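Local coordinates for uncharacterized conserved protein with double-stranded beta-helix domain (Klebsiella pneumoniae subsp. pneumoniae MGH 78578, PDB 3H8U) that is of unknown function but adopts the double-stranded beta-helix fold of the cupins and probably binds a metal ion, at residues V21-G26 / V43-P48; G49-S54 / G98-G103. All blocks are in the same frame, centred on the assembly; numbering follows the deposited sequence.

Contact 1 of 2, residues V21-G26 / V43-P48; sequences VRPSNG and VWHAHP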
loop_
_atom_site.group_PDB
_atom_site.type_symbol
_atom_site.label_atom_id
_atom_site.label_comp_id
_atom_site.label_asym_id
_atom_site.label_seq_id
_atom_site.Cartn_x
_atom_site.Cartn_y
_atom_site.Cartn_z
ATOM N N VAL A 21 5.601 -12.468 -4.675
ATOM C CA VAL A 21 4.478 -13.207 -5.230
ATOM C C VAL A 21 4.729 -14.719 -5.110
ATOM O O VAL A 21 5.758 -15.261 -5.563
ATOM C CB VAL A 21 4.155 -12.732 -6.704
ATOM C CG1 VAL A 21 3.304 -13.708 -7.411
ATOM C CG2 VAL A 21 3.441 -11.382 -6.697
ATOM N N ARG A 22 3.758 -15.410 -4.514
ATOM C CA ARG A 22 3.795 -16.854 -4.305
ATOM C C ARG A 22 2.492 -17.499 -4.841
ATOM O O ARG A 22 1.557 -17.721 -4.076
ATOM C CB ARG A 22 3.954 -17.151 -2.808
ATOM C CG ARG A 22 5.308 -16.669 -2.242
ATOM C CD ARG A 22 6.489 -17.438 -2.828
ATOM N NE ARG A 22 7.765 -16.962 -2.257
ATOM C CZ ARG A 22 8.473 -15.942 -2.738
ATOM N NH1 ARG A 22 8.123 -15.330 -3.859
ATOM N NH2 ARG A 22 9.580 -15.556 -2.119
ATOM N N PRO A 23 2.421 -17.741 -6.164
ATOM C CA PRO A 23 1.224 -18.340 -6.763
ATOM C C PRO A 23 1.046 -19.710 -6.184
ATOM O O PRO A 23 2.045 -20.415 -5.933
ATOM C CB PRO A 23 1.565 -18.442 -8.258
ATOM C CG PRO A 23 2.698 -17.494 -8.457
ATOM C CD PRO A 23 3.465 -17.482 -7.166
ATOM N N SER A 24 -0.202 -20.100 -5.946
ATOM C CA SER A 24 -0.484 -21.451 -5.485
ATOM C C SER A 24 -1.796 -21.967 -6.043
ATOM O O SER A 24 -2.745 -21.227 -6.138
ATOM C CB SER A 24 -0.531 -21.492 -3.976
ATOM O OG SER A 24 -0.794 -22.824 -3.545
ATOM N N ASN A 25 -1.832 -23.255 -6.372
ATOM C CA ASN A 25 -3.044 -23.914 -6.883
ATOM C C ASN A 25 -3.974 -24.344 -5.758
ATOM O O ASN A 25 -5.073 -24.826 -6.021
ATOM C CB ASN A 25 -2.690 -25.107 -7.804
ATOM C CG ASN A 25 -2.313 -24.667 -9.245
ATOM O OD1 ASN A 25 -2.785 -23.639 -9.751
ATOM N ND2 ASN A 25 -1.487 -25.479 -9.915
ATOM N N GLY A 26 -3.550 -24.156 -4.509
ATOM C CA GLY A 26 -4.425 -24.369 -3.357
ATOM C C GLY A 26 -4.700 -23.002 -2.783
ATOM O O GLY A 26 -4.529 -22.029 -3.491
ATOM N N VAL A 43 1.974 -9.547 0.431
ATOM C CA VAL A 43 1.659 -9.634 -0.999
ATOM C C VAL A 43 0.779 -10.874 -1.191
ATOM O O VAL A 43 1.188 -12.006 -0.861
ATOM C CB VAL A 43 2.935 -9.713 -1.851
ATOM C CG1 VAL A 43 2.601 -10.163 -3.273
ATOM C CG2 VAL A 43 3.632 -8.361 -1.857
ATOM N N TRP A 44 -0.426 -10.640 -1.707
ATOM C CA TRP A 44 -1.359 -11.668 -2.028
ATOM C C TRP A 44 -1.485 -11.860 -3.551
ATOM O O TRP A 44 -1.448 -10.901 -4.305
ATOM C CB TRP A 44 -2.734 -11.315 -1.478
ATOM C CG TRP A 44 -2.837 -11.391 -0.008
ATOM C CD1 TRP A 44 -2.797 -10.342 0.859
ATOM C CD2 TRP A 44 -2.995 -12.566 0.782
ATOM N NE1 TRP A 44 -2.939 -10.786 2.139
ATOM C CE2 TRP A 44 -3.066 -12.150 2.132
ATOM C CE3 TRP A 44 -3.098 -13.917 0.491
ATOM C CZ2 TRP A 44 -3.240 -13.049 3.182
ATOM C CZ3 TRP A 44 -3.263 -14.827 1.545
ATOM C CH2 TRP A 44 -3.338 -14.384 2.867
ATOM N N HIS A 45 -1.664 -13.114 -3.941
ATOM C CA HIS A 45 -1.846 -13.511 -5.342
ATOM C C HIS A 45 -2.991 -14.516 -5.408
ATOM O O HIS A 45 -3.016 -15.480 -4.665
ATOM C CB HIS A 45 -0.544 -14.130 -5.879
ATOM C CG HIS A 45 -0.656 -14.718 -7.261
ATOM N ND1 HIS A 45 -1.379 -15.860 -7.550
ATOM C CD2 HIS A 45 -0.106 -14.317 -8.433
ATOM C CE1 HIS A 45 -1.261 -16.134 -8.839
ATOM N NE2 HIS A 45 -0.535 -15.187 -9.402
ATOM N N ALA A 46 -3.936 -14.282 -6.311
ATOM C CA ALA A 46 -4.991 -15.243 -6.590
ATOM C C ALA A 46 -5.118 -15.477 -8.089
ATOM O O ALA A 46 -5.170 -14.542 -8.879
ATOM C CB ALA A 46 -6.342 -14.778 -5.997
ATOM N N HIS A 47 -5.167 -16.744 -8.455
ATOM C CA HIS A 47 -5.526 -17.159 -9.803
ATOM C C HIS A 47 -7.024 -16.930 -10.011
ATOM O O HIS A 47 -7.800 -16.892 -9.038
ATOM C CB HIS A 47 -5.257 -18.654 -10.010
ATOM C CG HIS A 47 -3.810 -19.021 -10.054
ATOM N ND1 HIS A 47 -2.947 -18.577 -11.044
ATOM C CD2 HIS A 47 -3.080 -19.850 -9.264
ATOM C CE1 HIS A 47 -1.741 -19.080 -10.827
ATOM N NE2 HIS A 47 -1.801 -19.862 -9.760
ATOM N N PRO A 48 -7.450 -16.832 -11.283
ATOM C CA PRO A 48 -8.877 -16.785 -11.569
ATOM C C PRO A 48 -9.700 -17.835 -10.817
ATOM O O PRO A 48 -9.368 -19.023 -10.840
ATOM C CB PRO A 48 -8.925 -17.039 -13.078
ATOM C CG PRO A 48 -7.709 -16.351 -13.549
ATOM C CD PRO A 48 -6.668 -16.740 -12.524
HETATM O O HOH W 1 1.697 -14.024 -3.023
HETATM O O HOH W 2 -1.048 -17.656 -3.609
HETATM O O HOH W 3 -2.257 -18.173 -6.204
HETATM O O HOH W 4 0.035 -21.716 -9.370
#

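Contact 2 of 2, residues G49-S54 / G98-G103; sequences GQEIAS and GAMNSG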
loop_
_atom_site.group_PDB
_atom_site.type_symbol
_atom_site.label_atom_id
_atom_site.label_comp_id
_atom_site.label_asym_id
_atom_site.label_seq_id
_atom_site.Cartn_x
_atom_site.Cartn_y
_atom_site.Cartn_z
ATOM N N GLY A 49 -10.746 -17.379 -10.153
ATOM C CA GLY A 49 -11.613 -18.277 -9.393
ATOM C C GLY A 49 -11.178 -18.511 -7.948
ATOM O O GLY A 49 -11.969 -19.013 -7.150
ATOM N N GLN A 50 -9.924 -18.192 -7.618
ATOM C CA GLN A 50 -9.418 -18.376 -6.260
ATOM C C GLN A 50 -9.948 -17.264 -5.401
ATOM O O GLN A 50 -10.329 -16.191 -5.917
ATOM C CB GLN A 50 -7.893 -18.381 -6.205
ATOM C CG GLN A 50 -7.294 -19.599 -6.825
ATOM C CD GLN A 50 -5.847 -19.797 -6.456
ATOM O OE1 GLN A 50 -5.039 -18.900 -6.609
ATOM N NE2 GLN A 50 -5.506 -20.997 -5.980
ATOM N N GLU A 51 -10.023 -17.557 -4.103
ATOM C CA GLU A 51 -10.570 -16.620 -3.136
ATOM C C GLU A 51 -9.618 -16.267 -2.005
ATOM O O GLU A 51 -8.838 -17.107 -1.530
ATOM C CB GLU A 51 -11.848 -17.178 -2.529
ATOM C CG GLU A 51 -12.977 -17.220 -3.482
ATOM C CD GLU A 51 -14.167 -17.987 -2.944
ATOM O OE1 GLU A 51 -14.320 -18.108 -1.700
ATOM O OE2 GLU A 51 -14.921 -18.487 -3.797
ATOM N N ILE A 52 -9.705 -15.018 -1.581
ATOM C CA ILE A 52 -9.200 -14.583 -0.291
ATOM C C ILE A 52 -10.378 -14.752 0.694
ATOM O O ILE A 52 -11.373 -14.068 0.556
ATOM C CB ILE A 52 -8.781 -13.095 -0.369
ATOM C CG1 ILE A 52 -7.752 -12.834 -1.496
ATOM C CG2 ILE A 52 -8.255 -12.613 0.961
ATOM C CD1 ILE A 52 -6.417 -13.480 -1.309
ATOM N N ALA A 53 -10.285 -15.647 1.670
ATOM C CA ALA A 53 -11.403 -15.887 2.579
ATOM C C ALA A 53 -11.821 -14.632 3.313
ATOM O O ALA A 53 -10.984 -13.827 3.708
ATOM C CB ALA A 53 -11.078 -16.958 3.593
ATOM N N SER A 54 -13.130 -14.494 3.472
ATOM C CA SER A 54 -13.719 -13.381 4.162
ATOM C C SER A 54 -13.411 -13.472 5.652
ATOM O O SER A 54 -13.493 -14.545 6.280
ATOM C CB SER A 54 -15.231 -13.312 3.911
ATOM O OG SER A 54 -15.459 -12.944 2.552
ATOM N N GLY A 98 -13.156 -9.884 1.921
ATOM C CA GLY A 98 -12.616 -11.056 1.234
ATOM C C GLY A 98 -12.665 -10.757 -0.259
ATOM O O GLY A 98 -13.153 -9.685 -0.668
ATOM N N ALA A 99 -12.188 -11.679 -1.098
ATOM C CA ALA A 99 -12.276 -11.444 -2.542
ATOM C C ALA A 99 -12.269 -12.725 -3.361
ATOM O O ALA A 99 -11.852 -13.757 -2.863
ATOM C CB ALA A 99 -11.167 -10.505 -2.986
HETATM N N MSE A 100 -12.779 -12.650 -4.595
HETATM C CA MSE A 100 -12.596 -13.704 -5.588
HETATM C C MSE A 100 -12.041 -13.066 -6.863
HETATM O O MSE A 100 -12.601 -12.051 -7.322
HETATM C CB MSE A 100 -13.914 -14.438 -5.903
HETATM C CG MSE A 100 -13.619 -15.801 -6.613
HETATM SE SE MSE A 100 -14.919 -16.314 -7.839
HETATM C CE MSE A 100 -14.811 -14.737 -8.869
ATOM N N ASN A 101 -10.964 -13.650 -7.413
ATOM C CA ASN A 101 -10.403 -13.220 -8.711
ATOM C C ASN A 101 -11.409 -13.595 -9.813
ATOM O O ASN A 101 -11.566 -14.779 -10.150
ATOM C CB ASN A 101 -9.034 -13.850 -8.990
ATOM C CG ASN A 101 -8.461 -13.402 -10.295
ATOM O OD1 ASN A 101 -9.157 -12.734 -11.044
ATOM N ND2 ASN A 101 -7.193 -13.730 -10.578
ATOM N N SER A 102 -12.069 -12.579 -10.380
ATOM C CA SER A 102 -13.052 -12.758 -11.451
ATOM C C SER A 102 -12.415 -12.787 -12.856
ATOM O O SER A 102 -13.098 -13.083 -13.847
ATOM C CB SER A 102 -14.120 -11.657 -11.375
ATOM O OG SER A 102 -13.506 -10.386 -11.214
ATOM N N GLY A 103 -11.119 -12.489 -12.935
ATOM C CA GLY A 103 -10.339 -12.778 -14.133
ATOM C C GLY A 103 -10.351 -11.655 -15.157
ATOM O O GLY A 103 -11.149 -10.711 -15.016
#

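Contact 1 of 2, residues V21-G26 / V43-P48
Pro23 lies over one face of the His45 imidazole, its CB 4.0 Å from the ring centroid and 21° off the normal, a CH-pi contact in which CB sits nearest CE1. Val21 reaches the same ring obliquely, CG1 standing 3.6 Å from His45 CD2, while its other methyl, CG2, meets Val43 CG1 at 3.7 Å. The two valine branches thus divide between two neighbours on the same side of strand 40-46. His45 holds CG anti to its backbone N (chi1 173°), which lifts the ring from the strand up to the proline. Farther along, the His47 ring meets Ser24 O at its edge, CD2 to O 3.4 Å, and presents a face to His45 CE1.

Waters bridge the two segments. One molecule joins Arg22 N to Val43 O, and another joins Ser24 N to His45 ND1, 2.8 Å from each, which would help fix the rotation of the imidazole. His47 NE2 holds a further water at 2.6 Å. Ser24 OG accepts from Gly26 N, an ST turn. Loop 21-26 runs from helix 17-20 toward strand 31-35 and lies against strand 40-46 of one antiparallel sheet of the cupin double-stranded beta-helix; Val21 and His45 both touch Ile108 of strand 107-114, and Val43 packs on Val17 and Tyr20 of the helix and on Ile88 of the second subunit.

Contact 2 of 2, residues G49-S54 / G98-G103
Gly49 N donates to Asn101 O at 2.7 Å in a nearly straight bond (171° at the hydrogen), and Asn101 N donates to the carbonyl of the next residue, Gln50 O, at 3.0 Å. Two residues thus lie opposite one, with Gly49 at positive phi, consistent with a G1 beta bulge. Beyond them Ile52 and Ala99 form an antiparallel hydrogen-bonded pair: Ile52 N reaches Ala99 O at 2.8 Å, and Ala99 N donates back to Ile52 O at 3.0 Å. Glu51 and Met100 make the intervening non-hydrogen-bonded pair, where Glu51 CA brings a CA-H...O contact to Ala99 O at 3.1 Å. These bonds join strands 51-56 and 97-101, neighbours in one of the two antiparallel sheets of the cupin double-stranded beta-helix.

On one face the Glu51 and Met100 side chains meet through their aliphatic parts, CG to CG 3.5 Å. In Met100, a selenomethionine, a trans first torsion (chi1 -163°) and a bend farther out bring SE beside Gly49. On the other face Ile52 and Ala99 approach CB to CB at 4.4 Å and both pack on Trp64 of strand 61-68. Ser54 OG passes 3.7 Å from Gly98 CA, close quarters that suit glycine, and is hydrogen-bonded to His74 ND1. Asn101 directs ND2 to Ala46 O and Glu105 O, while OD1 accepts a weak bond from Gly103 N.

Contacts 1 and 2 follow one another along the chain and lie about 10 Å apart between centres. Both are partly buried, but contact 1 lays an irregular loop beside strand 40-46 of one sheet, whereas contact 2 pairs two strands of the other. Their chemistry differs accordingly: direct backbone hydrogen bonds hold 49-54 to 98-103, while 21-26 and 43-48 meet through imidazole and aliphatic contacts, with polar groups met through water. Amide side chains of contact 2 tie the two together, close to the chain's passage from one sheet into the next: in the conformer described, Gln50 NE2 probably bonds to Ser24 O, and OE1 takes His47 N.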